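Local coordinates for succinoglycan biosynthesis protein (Bacillus cereus ATCC 14579, PDB 2QGM) that is of unproven function but belongs to the erythromycin esterase-like family and may take part in making the exopolysaccharide succinoglycan, at residues K182-V187 against E200-L205; A228-V233 against S261-F266. One frame throughout, in Å; residues are numbered along the deposited sequence.

Interactions 1 and 2 illustrate how helices appended to an alpha/beta core are tied together one after another. Both lie in the run of helices that follows strand 166-171, the outermost strand at one end of the mixed sheet, with centres about 28 and 23 Å from the centre of the chain. Along the sequence they come in series: helices 177-190 and 195-203 meet in interaction 1, then helices 220-236 and 253-269 in interaction 2. Their centres are about 11 Å apart, and the two join directly where Tyr202 and Asn201 pack on Val233. The four helices thus pack as one cluster beyond the edge of the sheet, within the erythromycin esterase-like region.

Interaction 1: residues K182-V187 against E200-L205; sequences KVIDYV and ENYKEL
The phenol ring of Tyr202 meets Val183 at its edge: CB of the valine lies in the ring plane, and Val183 CG1 comes to 3.8 Å from Tyr202 CE2. The isoleucine next to it reaches the same ring obliquely, Ile184 CD1 standing 3.9 Å from Tyr202 CD2. Neighbouring residues on helix 177-190 thus share the side of the ring that carries CD2 and CE2. The valine side chain stands roughly perpendicular to the tyrosine's, while that of Ile184 runs alongside it, pointing the other way. At the far end of the ring, Tyr202 OH lies near both valine methyls, 4.0 Å from Val183 CG1 and 4.1 Å from Val183 CG2. These are van der Waals contacts, and no hydrogen bond links the two segments. The nearest CA atoms, those of Ile184 and Tyr202, are 9.0 Å apart; the tyrosine, its CG turned anti to the carbonyl carbon (chi1 -73°), reaches across most of that distance. Phe180 adds an edge-to-face ring contact, while Val233, Ala260 and Ile263 bring two further helices against the tyrosine, so the ring is buried among four. Helices 177-190 and 195-203 are consecutive, run in nearly opposite directions and are joined by a short connection: an alpha-helical hairpin, here with an aromatic side chain from one arm packed against two aliphatic ones of the other.

Interaction 2: residues A228-V233 against S261-F266; sequences ANAERV and SAIEKF
Glu264 leans across the helix interface onto Glu231, and its path shows how an acidic side chain can pack by its carbons and still present its carboxylate to water. At its root, Glu264 CB lies 4.4 Å from Ala230 CB, and the alanine methyl also rests against Glu264 CA. From CB the chain leaves with CG anti to the backbone N (chi1 -177°) and stays extended, which lays CG 4.0 Å from Glu231 CA. CD follows the same surface, passing near both CA and CB of Glu231. At the end, Glu264 OE1 approaches Glu231 CA to 3.6 Å and takes a hydrogen bond of 2.7 Å from a water molecule. That water also donates to the backbone oxygen Glu231 O, at 2.9 Å, and so bridges the helices where no direct hydrogen bond does. This is a close-packed antiparallel helix pair: helices 220-236 and 253-269 have local axes only 8.3 Å apart, at 157° between their directions, and the small side chain of Ala230, where the CA atoms come nearest, is consistent with so close an approach. Toward the interior of the helical bundle, Ile263 CG2 meets the Ala230 methyl, CB, at 4.0 Å, and the same isoleucine also packs on Tyr202 and Leu205. On the more open side, the other carboxylate oxygen, Glu264 OE2, stands 4.5 Å from Glu231 OE2, the two carboxylate planes being turned by 34°. The like charges probably repel somewhat, although Glu231 has weak, long ion pairs with Lys227 and Arg235, one turn before and one turn after it on its own helix.

Interaction 1: residues K182-V187 against E200-L205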
loop_
_atom_site.group_PDB
_atom_site.type_symbol
_atom_site.label_atom_id
_atom_site.label_comp_id
_atom_site.label_asym_id
_atom_site.label_seq_id
_atom_site.Cartn_x
_atom_site.Cartn_y
_atom_site.Cartn_z
ATOM N N LYS A 182 21.948 8.739 -1.271
ATOM C CA LYS A 182 21.104 9.856 -0.877
ATOM C C LYS A 182 21.678 10.441 0.416
ATOM O O LYS A 182 21.819 11.661 0.559
ATOM C CB LYS A 182 19.672 9.381 -0.631
ATOM C CG LYS A 182 18.671 10.511 -0.487
ATOM C CD LYS A 182 18.388 11.129 -1.848
ATOM C CE LYS A 182 17.364 12.245 -1.757
ATOM N NZ LYS A 182 17.096 12.842 -3.097
ATOM N N VAL A 183 22.024 9.552 1.344
ATOM C CA VAL A 183 22.585 9.937 2.641
ATOM C C VAL A 183 24.006 10.462 2.492
ATOM O O VAL A 183 24.325 11.554 2.957
ATOM C CB VAL A 183 22.647 8.741 3.632
ATOM C CG1 VAL A 183 23.214 9.214 4.969
ATOM C CG2 VAL A 183 21.265 8.133 3.828
ATOM N N ILE A 184 24.857 9.670 1.850
ATOM C CA ILE A 184 26.254 10.042 1.651
ATOM C C ILE A 184 26.413 11.397 0.963
ATOM O O ILE A 184 27.215 12.229 1.395
ATOM C CB ILE A 184 27.005 8.987 0.802
ATOM C CG1 ILE A 184 27.024 7.636 1.517
ATOM C CG2 ILE A 184 28.439 9.450 0.555
ATOM C CD1 ILE A 184 27.809 7.631 2.809
ATOM N N ASP A 185 25.666 11.602 -0.118
ATOM C CA ASP A 185 25.731 12.854 -0.864
ATOM C C ASP A 185 25.418 14.037 0.036
ATOM O O ASP A 185 26.102 15.057 -0.009
ATOM C CB ASP A 185 24.751 12.832 -2.036
ATOM C CG ASP A 185 25.178 11.886 -3.133
ATOM O OD1 ASP A 185 26.326 11.401 -3.078
ATOM O OD2 ASP A 185 24.378 11.636 -4.052
ATOM N N TYR A 186 24.381 13.903 0.857
ATOM C CA TYR A 186 24.011 14.980 1.762
ATOM C C TYR A 186 25.146 15.297 2.730
ATOM O O TYR A 186 25.491 16.461 2.930
ATOM C CB TYR A 186 22.758 14.608 2.556
ATOM C CG TYR A 186 22.485 15.575 3.687
ATOM C CD1 TYR A 186 21.951 16.835 3.435
ATOM C CD2 TYR A 186 22.815 15.249 4.999
ATOM C CE1 TYR A 186 21.749 17.749 4.457
ATOM C CE2 TYR A 186 22.621 16.157 6.036
ATOM C CZ TYR A 186 22.090 17.407 5.758
ATOM O OH TYR A 186 21.906 18.318 6.775
ATOM N N VAL A 187 25.721 14.258 3.328
ATOM C CA VAL A 187 26.818 14.421 4.275
ATOM C C VAL A 187 28.046 15.061 3.631
ATOM O O VAL A 187 28.671 15.942 4.214
ATOM C CB VAL A 187 27.229 13.064 4.883
ATOM C CG1 VAL A 187 28.460 13.234 5.774
ATOM C CG2 VAL A 187 26.072 12.492 5.684
ATOM N N GLU A 200 32.356 4.814 6.167
ATOM C CA GLU A 200 32.913 3.638 6.820
ATOM C C GLU A 200 31.783 2.755 7.340
ATOM O O GLU A 200 31.811 1.536 7.177
ATOM C CB GLU A 200 33.814 4.051 7.984
ATOM C CG GLU A 200 34.359 2.877 8.775
ATOM C CD GLU A 200 35.340 2.044 7.976
ATOM O OE1 GLU A 200 36.439 2.554 7.678
ATOM O OE2 GLU A 200 35.002 0.891 7.629
ATOM N N ASN A 201 30.783 3.366 7.964
ATOM C CA ASN A 201 29.667 2.601 8.505
ATOM C C ASN A 201 28.782 1.931 7.466
ATOM O O ASN A 201 28.146 0.925 7.764
ATOM C CB ASN A 201 28.795 3.478 9.404
ATOM C CG ASN A 201 29.406 3.689 10.770
ATOM O OD1 ASN A 201 30.047 4.709 11.030
ATOM N ND2 ASN A 201 29.230 2.711 11.648
ATOM N N TYR A 202 28.742 2.483 6.255
ATOM C CA TYR A 202 27.909 1.933 5.176
ATOM C C TYR A 202 28.607 1.062 4.133
ATOM O O TYR A 202 27.935 0.325 3.406
ATOM C CB TYR A 202 27.216 3.050 4.396
ATOM C CG TYR A 202 26.065 3.749 5.086
ATOM C CD1 TYR A 202 25.384 3.166 6.159
ATOM C CD2 TYR A 202 25.619 4.977 4.618
ATOM C CE1 TYR A 202 24.278 3.804 6.741
ATOM C CE2 TYR A 202 24.526 5.616 5.183
ATOM C CZ TYR A 202 23.858 5.029 6.240
ATOM O OH TYR A 202 22.764 5.686 6.754
ATOM N N LYS A 203 29.933 1.143 4.046
ATOM C CA LYS A 203 30.679 0.389 3.038
ATOM C C LYS A 203 30.339 -1.091 2.877
ATOM O O LYS A 203 29.952 -1.521 1.795
ATOM C CB LYS A 203 32.194 0.535 3.265
ATOM C CG LYS A 203 33.041 -0.081 2.148
ATOM C CD LYS A 203 34.541 0.111 2.372
ATOM C CE LYS A 203 35.347 -0.555 1.262
ATOM N NZ LYS A 203 36.824 -0.431 1.452
ATOM N N GLU A 204 30.498 -1.877 3.936
ATOM C CA GLU A 204 30.215 -3.307 3.852
ATOM C C GLU A 204 28.718 -3.591 3.787
ATOM O O GLU A 204 28.264 -4.378 2.963
ATOM C CB GLU A 204 30.846 -4.033 5.046
ATOM C CG GLU A 204 32.368 -4.011 5.028
ATOM C CD GLU A 204 32.946 -4.862 3.912
ATOM O OE1 GLU A 204 32.783 -6.102 3.963
ATOM O OE2 GLU A 204 33.567 -4.297 2.985
ATOM N N LEU A 205 27.959 -2.933 4.655
ATOM C CA LEU A 205 26.516 -3.105 4.701
ATOM C C LEU A 205 25.858 -2.971 3.327
ATOM O O LEU A 205 25.052 -3.813 2.934
ATOM C CB LEU A 205 25.904 -2.078 5.657
ATOM C CG LEU A 205 24.377 -1.930 5.607
ATOM C CD1 LEU A 205 23.707 -3.247 5.998
ATOM C CD2 LEU A 205 23.951 -0.809 6.537
#

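Interaction 2: residues A228-V233 against S261-F266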
loop_
_atom_site.group_PDB
_atom_site.type_symbol
_atom_site.label_atom_id
_atom_site.label_comp_id
_atom_site.label_asym_id
_atom_site.label_seq_id
_atom_site.Cartn_x
_atom_site.Cartn_y
_atom_site.Cartn_z
ATOM N N ALA A 228 24.241 -1.850 14.231
ATOM C CA ALA A 228 24.940 -0.848 15.029
ATOM C C ALA A 228 25.445 0.275 14.132
ATOM O O ALA A 228 25.270 1.455 14.441
ATOM C CB ALA A 228 26.117 -1.494 15.774
ATOM N N ASN A 229 26.078 -0.091 13.021
ATOM C CA ASN A 229 26.595 0.902 12.084
ATOM C C ASN A 229 25.472 1.790 11.544
ATOM O O ASN A 229 25.633 3.007 11.430
ATOM C CB ASN A 229 27.308 0.208 10.915
ATOM C CG ASN A 229 28.635 -0.417 11.321
ATOM O OD1 ASN A 229 28.950 -0.525 12.508
ATOM N ND2 ASN A 229 29.416 -0.836 10.331
ATOM N N ALA A 230 24.335 1.178 11.214
ATOM C CA ALA A 230 23.190 1.911 10.666
ATOM C C ALA A 230 22.589 2.848 11.697
ATOM O O ALA A 230 22.210 3.976 11.388
ATOM C CB ALA A 230 22.127 0.935 10.182
ATOM N N GLU A 231 22.484 2.363 12.928
ATOM C CA GLU A 231 21.933 3.172 14.001
ATOM C C GLU A 231 22.853 4.364 14.257
ATOM O O GLU A 231 22.387 5.466 14.541
ATOM C CB GLU A 231 21.783 2.317 15.264
ATOM C CG GLU A 231 21.346 3.085 16.500
ATOM C CD GLU A 231 20.852 2.175 17.606
ATOM O OE1 GLU A 231 21.295 1.008 17.665
ATOM O OE2 GLU A 231 20.024 2.633 18.423
ATOM N N ARG A 232 24.159 4.126 14.127
ATOM C CA ARG A 232 25.182 5.147 14.343
ATOM C C ARG A 232 24.990 6.326 13.392
ATOM O O ARG A 232 24.958 7.481 13.816
ATOM C CB ARG A 232 26.573 4.544 14.132
ATOM C CG ARG A 232 27.720 5.451 14.561
ATOM C CD ARG A 232 29.061 4.917 14.070
ATOM N NE ARG A 232 29.162 3.467 14.207
ATOM C CZ ARG A 232 29.103 2.810 15.361
ATOM N NH1 ARG A 232 28.949 3.470 16.498
ATOM N NH2 ARG A 232 29.183 1.487 15.376
ATOM N N VAL A 233 24.856 6.033 12.106
ATOM C CA VAL A 233 24.663 7.083 11.115
ATOM C C VAL A 233 23.337 7.824 11.286
ATOM O O VAL A 233 23.283 9.039 11.114
ATOM C CB VAL A 233 24.731 6.524 9.686
ATOM C CG1 VAL A 233 24.585 7.658 8.679
ATOM C CG2 VAL A 233 26.047 5.795 9.484
ATOM N N SER A 261 17.255 6.533 8.371
ATOM C CA SER A 261 16.353 5.835 9.271
ATOM C C SER A 261 15.806 4.573 8.607
ATOM O O SER A 261 15.585 3.571 9.278
ATOM C CB SER A 261 15.192 6.753 9.697
ATOM O OG SER A 261 15.590 7.662 10.705
ATOM N N ALA A 262 15.586 4.614 7.293
ATOM C CA ALA A 262 15.068 3.443 6.589
ATOM C C ALA A 262 16.127 2.345 6.582
ATOM O O ALA A 262 15.816 1.154 6.639
ATOM C CB ALA A 262 14.676 3.816 5.164
ATOM N N ILE A 263 17.383 2.757 6.517
ATOM C CA ILE A 263 18.485 1.814 6.526
ATOM C C ILE A 263 18.575 1.176 7.917
ATOM O O ILE A 263 18.808 -0.028 8.039
ATOM C CB ILE A 263 19.792 2.525 6.139
ATOM C CG1 ILE A 263 19.708 2.926 4.659
ATOM C CG2 ILE A 263 20.993 1.622 6.405
ATOM C CD1 ILE A 263 20.789 3.877 4.180
ATOM N N GLU A 264 18.370 1.975 8.963
ATOM C CA GLU A 264 18.396 1.437 10.322
ATOM C C GLU A 264 17.241 0.448 10.471
ATOM O O GLU A 264 17.419 -0.656 10.984
ATOM C CB GLU A 264 18.241 2.546 11.366
ATOM C CG GLU A 264 18.333 2.036 12.805
ATOM C CD GLU A 264 18.053 3.115 13.835
ATOM O OE1 GLU A 264 18.532 4.248 13.641
ATOM O OE2 GLU A 264 17.367 2.833 14.840
ATOM N N LYS A 265 16.053 0.846 10.018
ATOM C CA LYS A 265 14.880 -0.023 10.095
ATOM C C LYS A 265 15.145 -1.365 9.419
ATOM O O LYS A 265 14.828 -2.413 9.965
ATOM C CB LYS A 265 13.666 0.645 9.428
ATOM C CG LYS A 265 13.097 1.841 10.178
ATOM C CD LYS A 265 11.859 2.382 9.468
ATOM C CE LYS A 265 11.215 3.539 10.222
ATOM N NZ LYS A 265 12.102 4.720 10.339
ATOM N N PHE A 266 15.731 -1.329 8.227
ATOM C CA PHE A 266 16.028 -2.552 7.493
ATOM C C PHE A 266 16.929 -3.510 8.292
ATOM O O PHE A 266 16.648 -4.704 8.387
ATOM C CB PHE A 266 16.663 -2.189 6.139
ATOM C CG PHE A 266 16.978 -3.376 5.266
ATOM C CD1 PHE A 266 18.202 -4.033 5.365
ATOM C CD2 PHE A 266 16.054 -3.823 4.320
ATOM C CE1 PHE A 266 18.504 -5.117 4.529
ATOM C CE2 PHE A 266 16.346 -4.900 3.487
ATOM C CZ PHE A 266 17.576 -5.547 3.591
HETATM O O HOH W 1 19.638 5.961 15.384
#